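Local coordinates for protein SAM-dependent methyltransferase (Anabaena variabilis ATCC 29413, PDB 3GGD) that binds S-adenosyl-L-homocysteine and probably transfers a methyl group from S-adenosyl-L-methionine to an acceptor, at residues W19-W23 with V33-A37; D46-F50 with M159-E163; L182-L186 with S223-L227. All blocks are in the same frame, centred on the assembly; numbering follows the deposited sequence.

Contact 1 (W19-W23 with V33-A37); sequences WEQYW and VLWDA. With SAH (S-adenosyl-L-homocysteine), chain E; EDO (1,2-ethanediol), chain K.
Trp-35 drives its indole in among Trp-19, Tyr-22 and Trp-23 of the helix. CG stands between the backbone N and the carbonyl carbon (chi1 52°), and the indole reaches toward the helix. Beyond CB and CG the five-membered ring runs along the bound S-adenosyl-L-homocysteine (SAH). Trp-35 CD1 lies 3.3 Å from the SAH carboxylate atom O. NE1 and CE2 pass under the thioether, and SAH SD sits over this face of the ring, 3.3 Å from Trp-35 CE2. CZ2 then reaches both Tyr-22 CE2 and the rim of Trp-23. The tip atom, Trp-35 CH2, is wedged between two helix rings, 3.5 Å from Trp-19 CZ3 and 3.6 Å from Tyr-22 CE2. These rings are neither stacked nor T-shaped: the Tyr-22 plane is turned 45° from the six-membered ring of Trp-35. Val-33 CG1 lies above the other face of Trp-35, near its rim, and also touches Trp-23 CH2.

No direct hydrogen bond joins the segments. A water accepts hydrogen bonds from Tyr-22 OH and Leu-34 N and bridges them. Trp-23 NE1 donates to the ribose, at 3.0 Å to SAH O3' and more weakly to SAH O2'. Trp-19 lays one face over the sugar and the start of the adenine.

The aromatic cluster thus forms one wall of the cofactor pocket. Helix 15-29 closes it from one side, with Trp-23 packed on helix 88-97. The loop before helix 43-50 carries Trp-35, which also rests on Val-189 of helix 184-190.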
loop_
_atom_site.group_PDB
_atom_site.type_symbol
_atom_site.label_atom_id
_atom_site.label_comp_id
_atom_site.label_asym_id
_atom_site.label_seq_id
_atom_site.Cartn_x
_atom_site.Cartn_y
_atom_site.Cartn_z
ATOM N N TRP A 19 1.911 2.968 -12.911
ATOM C CA TRP A 19 1.389 1.794 -12.230
ATOM C C TRP A 19 0.555 0.887 -13.126
ATOM O O TRP A 19 0.643 -0.334 -13.017
ATOM C CB TRP A 19 0.613 2.180 -10.962
ATOM C CG TRP A 19 1.529 2.446 -9.810
ATOM C CD1 TRP A 19 1.962 3.671 -9.357
ATOM C CD2 TRP A 19 2.208 1.464 -9.026
ATOM N NE1 TRP A 19 2.856 3.492 -8.316
ATOM C CE2 TRP A 19 3.003 2.152 -8.082
ATOM C CE3 TRP A 19 2.214 0.069 -9.025
ATOM C CZ2 TRP A 19 3.768 1.497 -7.126
ATOM C CZ3 TRP A 19 2.978 -0.590 -8.082
ATOM C CH2 TRP A 19 3.757 0.122 -7.150
ATOM N N GLU A 20 -0.271 1.477 -13.991
ATOM C CA GLU A 20 -1.000 0.668 -14.950
ATOM C C GLU A 20 -0.026 -0.005 -15.928
ATOM O O GLU A 20 -0.228 -1.174 -16.292
ATOM C CB GLU A 20 -2.074 1.479 -15.671
ATOM C CG GLU A 20 -2.746 0.758 -16.881
ATOM C CD GLU A 20 -3.389 -0.592 -16.517
ATOM O OE1 GLU A 20 -3.779 -0.802 -15.340
ATOM O OE2 GLU A 20 -3.556 -1.419 -17.438
ATOM N N GLN A 21 1.043 0.684 -16.322
ATOM C CA GLN A 21 2.029 0.044 -17.214
ATOM C C GLN A 21 2.672 -1.171 -16.512
ATOM O O GLN A 21 2.772 -2.276 -17.088
ATOM C CB GLN A 21 3.077 1.040 -17.685
ATOM C CG GLN A 21 3.894 0.483 -18.876
ATOM C CD GLN A 21 5.126 1.340 -19.251
ATOM O OE1 GLN A 21 5.948 1.722 -18.373
ATOM N NE2 GLN A 21 5.259 1.633 -20.539
ATOM N N TYR A 22 3.012 -0.994 -15.231
ATOM C CA TYR A 22 3.581 -2.088 -14.462
ATOM C C TYR A 22 2.627 -3.281 -14.342
ATOM O O TYR A 22 3.009 -4.425 -14.589
ATOM C CB TYR A 22 3.939 -1.633 -13.052
ATOM C CG TYR A 22 4.278 -2.790 -12.142
ATOM C CD1 TYR A 22 5.543 -3.425 -12.211
ATOM C CD2 TYR A 22 3.344 -3.279 -11.241
ATOM C CE1 TYR A 22 5.868 -4.483 -11.397
ATOM C CE2 TYR A 22 3.667 -4.363 -10.405
ATOM C CZ TYR A 22 4.919 -4.955 -10.484
ATOM O OH TYR A 22 5.222 -6.008 -9.667
ATOM N N TRP A 23 1.387 -2.993 -13.955
ATOM C CA TRP A 23 0.407 -4.048 -13.727
ATOM C C TRP A 23 0.001 -4.701 -15.012
ATOM O O TRP A 23 -0.177 -5.913 -15.060
ATOM C CB TRP A 23 -0.802 -3.528 -12.967
ATOM C CG TRP A 23 -0.609 -3.446 -11.483
ATOM C CD1 TRP A 23 -0.670 -2.315 -10.702
ATOM C CD2 TRP A 23 -0.362 -4.538 -10.577
ATOM N NE1 TRP A 23 -0.493 -2.642 -9.392
ATOM C CE2 TRP A 23 -0.288 -3.996 -9.284
ATOM C CE3 TRP A 23 -0.206 -5.922 -10.743
ATOM C CZ2 TRP A 23 -0.096 -4.784 -8.155
ATOM C CZ3 TRP A 23 0.024 -6.717 -9.614
ATOM C CH2 TRP A 23 0.069 -6.151 -8.341
ATOM N N VAL A 33 5.940 -10.301 -8.340
ATOM C CA VAL A 33 5.499 -9.042 -7.746
ATOM C C VAL A 33 6.182 -8.940 -6.391
ATOM O O VAL A 33 5.888 -9.681 -5.452
ATOM C CB VAL A 33 3.951 -8.997 -7.645
ATOM C CG1 VAL A 33 3.475 -7.730 -6.922
ATOM C CG2 VAL A 33 3.324 -9.137 -9.060
ATOM N N LEU A 34 7.117 -8.014 -6.313
ATOM C CA LEU A 34 8.035 -7.899 -5.188
ATOM C C LEU A 34 7.392 -7.970 -3.803
ATOM O O LEU A 34 7.905 -8.632 -2.906
ATOM C CB LEU A 34 8.801 -6.551 -5.301
ATOM C CG LEU A 34 9.721 -6.135 -4.154
ATOM C CD1 LEU A 34 10.928 -7.068 -4.130
ATOM C CD2 LEU A 34 10.138 -4.645 -4.301
ATOM N N TRP A 35 6.293 -7.246 -3.623
ATOM C CA TRP A 35 5.646 -7.140 -2.304
ATOM C C TRP A 35 4.572 -8.205 -2.034
ATOM O O TRP A 35 3.989 -8.226 -0.939
ATOM C CB TRP A 35 4.982 -5.776 -2.164
ATOM C CG TRP A 35 4.096 -5.497 -3.330
ATOM C CD1 TRP A 35 2.804 -5.911 -3.507
ATOM C CD2 TRP A 35 4.464 -4.797 -4.510
ATOM N NE1 TRP A 35 2.342 -5.490 -4.750
ATOM C CE2 TRP A 35 3.349 -4.807 -5.378
ATOM C CE3 TRP A 35 5.633 -4.156 -4.925
ATOM C CZ2 TRP A 35 3.374 -4.191 -6.633
ATOM C CZ3 TRP A 35 5.659 -3.550 -6.168
ATOM C CH2 TRP A 35 4.534 -3.577 -7.004
ATOM N N ASP A 36 4.349 -9.104 -2.982
ATOM C CA ASP A 36 3.181 -9.988 -2.917
ATOM C C ASP A 36 3.495 -11.255 -2.092
ATOM O O ASP A 36 3.486 -12.377 -2.591
ATOM C CB ASP A 36 2.712 -10.299 -4.346
ATOM C CG ASP A 36 1.326 -10.928 -4.409
ATOM O OD1 ASP A 36 0.520 -10.757 -3.453
ATOM O OD2 ASP A 36 1.027 -11.555 -5.449
ATOM N N ALA A 37 3.809 -11.033 -0.824
ATOM C CA ALA A 37 4.110 -12.103 0.122
ATOM C C ALA A 37 2.844 -12.893 0.481
ATOM O O ALA A 37 1.759 -12.352 0.476
ATOM C CB ALA A 37 4.717 -11.496 1.434
HETATM N N SAH E . -1.526 -3.115 -1.043
HETATM C CA SAH E . -1.099 -4.062 -2.106
HETATM C CB SAH E . -0.280 -3.399 -3.234
HETATM C CG SAH E . 0.999 -2.620 -2.877
HETATM S SD SAH E . 1.876 -2.000 -4.324
HETATM C C SAH E . -0.313 -5.232 -1.534
HETATM O O SAH E . -0.217 -6.305 -2.183
HETATM O OXT SAH E . 0.258 -5.129 -0.449
HETATM C "C5'" SAH E . 1.251 -0.345 -4.409
HETATM C "C4'" SAH E . -0.169 -0.270 -5.042
HETATM O "O4'" SAH E . -0.627 1.103 -5.049
HETATM C "C3'" SAH E . -0.297 -0.728 -6.506
HETATM O "O3'" SAH E . -1.315 -1.698 -6.686
HETATM C "C2'" SAH E . -0.673 0.536 -7.269
HETATM O "O2'" SAH E . -1.391 0.341 -8.505
HETATM C "C1'" SAH E . -1.410 1.336 -6.211
HETATM N N9 SAH E . -1.498 2.772 -6.505
HETATM C C8 SAH E . -0.475 3.532 -6.983
HETATM N N7 SAH E . -0.875 4.808 -7.114
HETATM C C5 SAH E . -2.184 4.852 -6.721
HETATM C C6 SAH E . -3.204 5.894 -6.678
HETATM N N6 SAH E . -2.821 7.121 -7.101
HETATM N N1 SAH E . -4.447 5.604 -6.267
HETATM C C2 SAH E . -4.769 4.326 -5.887
HETATM N N3 SAH E . -3.874 3.340 -5.929
HETATM C C4 SAH E . -2.608 3.528 -6.350
HETATM C C1 EDO K . 1.554 -15.017 -2.478
HETATM O O1 EDO K . 0.923 -16.003 -1.675
HETATM C C2 EDO K . 0.407 -14.334 -3.184
HETATM O O2 EDO K . 0.511 -14.503 -4.602
HETATM O O HOH W 1 7.787 -6.926 -9.054
#

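Contact 2 (D46-F50 with M159-E163); sequences DLPRF and MYLIE. With SO4 (sulfate ion), chain J; EDO (1,2-ethanediol), chain L.
Tyr-160 and Asp-46 meet because their first torsions send them across the gap between strand and helix. Tyr-160 CG is anti to the backbone N (chi1 172°). This carries the phenol off the strand past Phe-50, and its hydroxyl ends at Asp-46 and Arg-49. Asp-46 CG lies beside its own N (chi1 -60°), and this brings the carboxylate to the hydroxyl.

Two bonds hold Tyr-160 OH. Tyr-160 OH donates to Asp-46 OD1 at 2.6 Å, a short bond that meets the oxygen from above the carboxylate plane. The same Tyr-160 OH accepts from Arg-49 NH1 at 3.0 Å, close to the guanidinium plane. The hydroxyl thus links a carboxylate and a guanidinium, donating to one and accepting from the other. Arg-49 NH1 and Asp-46 OD1 are themselves 3.8 Å apart, a long ion pair with no N-H aimed at the oxygen.

The arginine chain is extended from CG to NE, and its aliphatic part passes the ring: Arg-49 CD lies 3.8 Å from Tyr-160 CE1. Its other edge grips a sulfate, probably from the crystallisation liquor, with NE bonded to SO4 O1 and NH2 to SO4 O2 in nearly straight bonds. Ile-162 CD1 also packs at the guanidinium edge.

Nearer the strand, Phe-50 CD2 presses on Tyr-160 CG at 3.4 Å. The two planes differ by 29° but are slid apart, so the rings hardly overlap. Asp-46 OD2 is bonded by an ethanediol and by Tyr-129 OH, and Arg-49 makes a cation-pi contact with Trp-239.

This is helix-on-sheet packing in a Rossmann-like methyltransferase fold. Strand 158-164 lies beside 237-244, the reversed strand of the 3-2-1-4-5-7-6 sheet typical of class I methyltransferases.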
loop_
_atom_site.group_PDB
_atom_site.type_symbol
_atom_site.label_atom_id
_atom_site.label_comp_id
_atom_site.label_asym_id
_atom_site.label_seq_id
_atom_site.Cartn_x
_atom_site.Cartn_y
_atom_site.Cartn_z
ATOM N N ASP A 46 -0.431 -8.086 10.180
ATOM C CA ASP A 46 -1.092 -6.777 10.383
ATOM C C ASP A 46 -2.382 -6.806 11.237
ATOM O O ASP A 46 -2.587 -5.926 12.091
ATOM C CB ASP A 46 -1.466 -6.158 9.029
ATOM C CG ASP A 46 -0.233 -5.931 8.118
ATOM O OD1 ASP A 46 0.821 -5.511 8.651
ATOM O OD2 ASP A 46 -0.357 -6.149 6.897
ATOM N N LEU A 47 -3.230 -7.814 11.000
ATOM C CA LEU A 47 -4.598 -7.802 11.534
ATOM C C LEU A 47 -4.676 -7.645 13.066
ATOM O O LEU A 47 -5.466 -6.854 13.529
ATOM C CB LEU A 47 -5.417 -9.006 11.027
ATOM C CG LEU A 47 -6.916 -9.063 11.406
ATOM C CD1 LEU A 47 -7.623 -7.760 11.002
ATOM C CD2 LEU A 47 -7.665 -10.311 10.843
ATOM N N PRO A 48 -3.844 -8.366 13.850
ATOM C CA PRO A 48 -3.918 -8.123 15.289
ATOM C C PRO A 48 -3.656 -6.662 15.720
ATOM O O PRO A 48 -4.123 -6.231 16.776
ATOM C CB PRO A 48 -2.869 -9.069 15.868
ATOM C CG PRO A 48 -2.615 -10.084 14.808
ATOM C CD PRO A 48 -2.844 -9.380 13.512
ATOM N N ARG A 49 -2.944 -5.902 14.908
ATOM C CA ARG A 49 -2.610 -4.509 15.274
ATOM C C ARG A 49 -3.798 -3.573 15.176
ATOM O O ARG A 49 -3.769 -2.502 15.746
ATOM C CB ARG A 49 -1.479 -3.991 14.375
ATOM C CG ARG A 49 -0.155 -4.746 14.548
ATOM C CD ARG A 49 0.803 -4.468 13.423
ATOM N NE ARG A 49 2.082 -5.147 13.645
ATOM C CZ ARG A 49 3.086 -5.158 12.778
ATOM N NH1 ARG A 49 3.005 -4.528 11.625
ATOM N NH2 ARG A 49 4.200 -5.806 13.059
ATOM N N PHE A 50 -4.831 -3.951 14.419
ATOM C CA PHE A 50 -6.017 -3.097 14.275
ATOM C C PHE A 50 -7.404 -3.721 14.473
ATOM O O PHE A 50 -8.392 -2.986 14.612
ATOM C CB PHE A 50 -5.986 -2.388 12.940
ATOM C CG PHE A 50 -6.122 -3.275 11.729
ATOM C CD1 PHE A 50 -7.371 -3.517 11.160
ATOM C CD2 PHE A 50 -5.005 -3.741 11.072
ATOM C CE1 PHE A 50 -7.497 -4.281 10.012
ATOM C CE2 PHE A 50 -5.131 -4.497 9.929
ATOM C CZ PHE A 50 -6.374 -4.771 9.394
HETATM N N MSE A 159 -7.777 3.912 10.172
HETATM C CA MSE A 159 -6.888 3.426 9.135
HETATM C C MSE A 159 -5.683 2.774 9.752
HETATM O O MSE A 159 -5.015 3.377 10.594
HETATM C CB MSE A 159 -6.375 4.561 8.230
HETATM C CG MSE A 159 -5.314 4.089 7.298
HETATM SE SE MSE A 159 -4.918 5.280 5.815
HETATM C CE MSE A 159 -4.423 6.897 6.790
ATOM N N TYR A 160 -5.402 1.557 9.296
ATOM C CA TYR A 160 -4.128 0.938 9.552
ATOM C C TYR A 160 -3.321 1.069 8.262
ATOM O O TYR A 160 -3.808 0.709 7.186
ATOM C CB TYR A 160 -4.258 -0.559 9.847
ATOM C CG TYR A 160 -2.893 -1.285 9.924
ATOM C CD1 TYR A 160 -2.154 -1.312 11.101
ATOM C CD2 TYR A 160 -2.363 -1.948 8.815
ATOM C CE1 TYR A 160 -0.942 -2.006 11.175
ATOM C CE2 TYR A 160 -1.143 -2.629 8.873
ATOM C CZ TYR A 160 -0.445 -2.647 10.060
ATOM O OH TYR A 160 0.716 -3.360 10.111
ATOM N N LEU A 161 -2.110 1.596 8.376
ATOM C CA LEU A 161 -1.188 1.602 7.239
ATOM C C LEU A 161 0.196 1.082 7.660
ATOM O O LEU A 161 0.625 1.243 8.806
ATOM C CB LEU A 161 -1.051 2.972 6.589
ATOM C CG LEU A 161 -0.267 4.098 7.306
ATOM C CD1 LEU A 161 -0.008 5.274 6.263
ATOM C CD2 LEU A 161 -0.993 4.592 8.523
ATOM N N ILE A 162 0.838 0.390 6.718
ATOM C CA ILE A 162 2.202 -0.111 6.889
ATOM C C ILE A 162 2.948 0.286 5.598
ATOM O O ILE A 162 2.469 0.084 4.480
ATOM C CB ILE A 162 2.241 -1.623 7.227
ATOM C CG1 ILE A 162 3.703 -2.051 7.464
ATOM C CG2 ILE A 162 1.477 -2.486 6.124
ATOM C CD1 ILE A 162 3.919 -3.530 7.912
ATOM N N GLU A 163 4.084 0.940 5.796
ATOM C CA GLU A 163 4.849 1.546 4.729
ATOM C C GLU A 163 6.325 1.209 4.920
ATOM O O GLU A 163 6.724 0.738 5.977
ATOM C CB GLU A 163 4.657 3.079 4.791
ATOM C CG GLU A 163 3.224 3.523 4.535
ATOM C CD GLU A 163 2.741 3.207 3.135
ATOM O OE1 GLU A 163 3.607 3.135 2.218
ATOM O OE2 GLU A 163 1.499 2.987 2.954
HETATM S S SO4 J . 3.557 -6.585 16.678
HETATM O O1 SO4 J . 2.142 -6.664 16.296
HETATM O O2 SO4 J . 4.432 -7.241 15.690
HETATM O O3 SO4 J . 3.683 -7.326 17.933
HETATM O O4 SO4 J . 3.978 -5.203 16.922
HETATM C C1 EDO L . 4.546 -7.056 6.331
HETATM O O1 EDO L . 4.642 -7.936 5.196
HETATM C C2 EDO L . 3.090 -6.930 6.866
HETATM O O2 EDO L . 2.090 -6.661 5.835
#

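Contact 3 (L182-L186 with S223-L227); sequences LPYEL and SIHKL. With EDO (1,2-ethanediol), chain P.
Pro-183 meets His-225 first, just before the helix begins. It occupies the N-cap position, and Pro-183 CB sits over the centre of the imidazole face, 3.6 Å from the centroid of the His-225 ring. This is a CH-pi contact, only 9° off the ring normal. The proline O accepts a bond from Leu-186 N in the first turn. Tyr-184 adds little, with Tyr-184 N 4.3 Å from His-225 CE1.

Glu-185 carries the polar half. Its chain bends at chi2 (87°), which folds the carboxylate back toward the imidazole. Glu-185 OE1 accepts a hydrogen bond from His-225 ND1 at 2.6 Å. The donor comes to the syn side of the carboxylate, while the oxygen lies near the imidazole plane. The two planes stand 82° apart. The histidine is thus fixed twice, by proline over a face and by glutamate at an edge. A nearby carboxylate would tend to stabilise a protonated imidazole. The other nitrogen, NE2, shares a hydrogen bond with an ethanediol. Glu-185 OE2 accepts from a water that in turn accepts from Lys-226 N, so the second oxygen reaches the other segment through water. Glu-185 CG touches Ile-224 CD1 at 4.2 Å.

Within 223-227, Ser-223 OG accepts from His-225 N and forms an ST turn, which shapes the backbone just before the ring. Ser-223 OG also bonds to Ala-233 O.

The contact lies at the surface. It ties the start of helix 184-190 to the loop between strands 211-217 and 237-244. Pro-183 and Leu-227 both pack on Leu-175 of helix 168-179.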
loop_
_atom_site.group_PDB
_atom_site.type_symbol
_atom_site.label_atom_id
_atom_site.label_comp_id
_atom_site.label_asym_id
_atom_site.label_seq_id
_atom_site.Cartn_x
_atom_site.Cartn_y
_atom_site.Cartn_z
ATOM N N LEU A 182 20.476 -4.484 -7.723
ATOM C CA LEU A 182 19.267 -4.503 -6.945
ATOM C C LEU A 182 18.491 -5.785 -7.264
ATOM O O LEU A 182 18.730 -6.426 -8.287
ATOM C CB LEU A 182 18.427 -3.264 -7.247
ATOM C CG LEU A 182 18.990 -1.898 -6.771
ATOM C CD1 LEU A 182 18.199 -0.731 -7.423
ATOM C CD2 LEU A 182 18.974 -1.776 -5.208
ATOM N N PRO A 183 17.599 -6.197 -6.362
ATOM C CA PRO A 183 16.763 -7.375 -6.572
ATOM C C PRO A 183 15.939 -7.335 -7.879
ATOM O O PRO A 183 15.310 -6.308 -8.165
ATOM C CB PRO A 183 15.800 -7.318 -5.386
ATOM C CG PRO A 183 16.588 -6.657 -4.313
ATOM C CD PRO A 183 17.383 -5.592 -5.035
ATOM N N TYR A 184 15.934 -8.443 -8.633
ATOM C CA TYR A 184 15.150 -8.565 -9.879
ATOM C C TYR A 184 13.755 -8.013 -9.736
ATOM O O TYR A 184 13.306 -7.206 -10.554
ATOM C CB TYR A 184 15.033 -10.055 -10.366
ATOM C CG TYR A 184 14.124 -10.279 -11.633
ATOM C CD1 TYR A 184 14.348 -9.548 -12.787
ATOM C CD2 TYR A 184 13.107 -11.251 -11.680
ATOM C CE1 TYR A 184 13.568 -9.732 -13.978
ATOM C CE2 TYR A 184 12.310 -11.467 -12.880
ATOM C CZ TYR A 184 12.536 -10.676 -14.033
ATOM O OH TYR A 184 11.786 -10.795 -15.300
ATOM N N GLU A 185 13.062 -8.431 -8.677
ATOM C CA GLU A 185 11.671 -8.059 -8.530
ATOM C C GLU A 185 11.480 -6.562 -8.272
ATOM O O GLU A 185 10.412 -6.020 -8.560
ATOM C CB GLU A 185 10.982 -8.910 -7.451
ATOM C CG GLU A 185 11.091 -10.448 -7.695
ATOM C CD GLU A 185 12.354 -11.098 -7.116
ATOM O OE1 GLU A 185 13.344 -10.399 -6.772
ATOM O OE2 GLU A 185 12.341 -12.339 -6.986
ATOM N N LEU A 186 12.495 -5.899 -7.742
ATOM C CA LEU A 186 12.430 -4.444 -7.542
ATOM C C LEU A 186 12.710 -3.772 -8.885
ATOM O O LEU A 186 12.051 -2.817 -9.259
ATOM C CB LEU A 186 13.434 -3.970 -6.502
ATOM C CG LEU A 186 13.534 -2.435 -6.272
ATOM C CD1 LEU A 186 12.188 -1.806 -5.837
ATOM C CD2 LEU A 186 14.640 -2.122 -5.273
ATOM N N SER A 223 8.976 -9.080 1.610
ATOM C CA SER A 223 9.017 -9.163 0.158
ATOM C C SER A 223 9.151 -10.635 -0.247
ATOM O O SER A 223 9.327 -11.496 0.608
ATOM C CB SER A 223 10.199 -8.362 -0.424
ATOM O OG SER A 223 11.397 -9.110 -0.485
ATOM N N ILE A 224 9.087 -10.910 -1.543
ATOM C CA ILE A 224 9.233 -12.283 -2.051
ATOM C C ILE A 224 10.654 -12.499 -2.610
ATOM O O ILE A 224 10.978 -13.565 -3.122
ATOM C CB ILE A 224 8.189 -12.613 -3.165
ATOM C CG1 ILE A 224 8.456 -11.764 -4.434
ATOM C CG2 ILE A 224 6.807 -12.424 -2.634
ATOM C CD1 ILE A 224 7.889 -12.319 -5.704
ATOM N N HIS A 225 11.494 -11.470 -2.556
ATOM C CA HIS A 225 12.861 -11.645 -3.027
ATOM C C HIS A 225 13.693 -12.470 -2.054
ATOM O O HIS A 225 13.879 -12.079 -0.891
ATOM C CB HIS A 225 13.575 -10.318 -3.213
ATOM C CG HIS A 225 14.965 -10.483 -3.724
ATOM N ND1 HIS A 225 15.236 -10.817 -5.036
ATOM C CD2 HIS A 225 16.157 -10.430 -3.090
ATOM C CE1 HIS A 225 16.543 -10.938 -5.188
ATOM N NE2 HIS A 225 17.122 -10.703 -4.024
ATOM N N LYS A 226 14.246 -13.568 -2.560
ATOM C CA LYS A 226 15.092 -14.450 -1.767
ATOM C C LYS A 226 16.555 -14.080 -1.908
ATOM O O LYS A 226 17.074 -14.007 -3.014
ATOM C CB LYS A 226 14.948 -15.911 -2.222
ATOM C CG LYS A 226 13.655 -16.554 -1.831
ATOM C CD LYS A 226 13.736 -18.098 -1.962
ATOM C CE LYS A 226 12.342 -18.788 -1.691
ATOM N NZ LYS A 226 11.204 -18.378 -2.653
ATOM N N LEU A 227 17.203 -13.893 -0.772
ATOM C CA LEU A 227 18.600 -13.600 -0.713
ATOM C C LEU A 227 19.368 -14.936 -0.818
ATOM O O LEU A 227 18.781 -16.005 -0.658
ATOM C CB LEU A 227 18.909 -12.874 0.586
ATOM C CG LEU A 227 18.222 -11.526 0.729
ATOM C CD1 LEU A 227 18.316 -11.033 2.156
ATOM C CD2 LEU A 227 18.811 -10.525 -0.268
HETATM C C1 EDO P . 20.395 -10.308 -4.634
HETATM O O1 EDO P . 20.099 -11.480 -3.836
HETATM C C2 EDO P . 19.991 -9.032 -3.897
HETATM O O2 EDO P . 20.186 -7.803 -4.644
HETATM O O HOH W 2 13.857 -14.079 -5.582
#

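Contacts 1 and 2 are buried, while contact 3 lies at the surface. Contact 1 is almost wholly aromatic and faces the cofactor. Contact 2 joins a helix to the central sheet and mixes ring packing with hydrogen bonds to a buried tyrosine hydroxyl. Contact 3 depends on a His-carboxylate hydrogen bond and a proline. Contacts 1 and 3 touch: Leu-34 O lies 2.9 Å from Ile-224 N, probably a hydrogen bond, so the 33-37 loop is shared ground between pocket and surface. Contacts 1 and 2 are about 20 Å apart between centres, on opposite sides of the chain's centre, though their helices 15-29 and 43-50 follow each other in sequence.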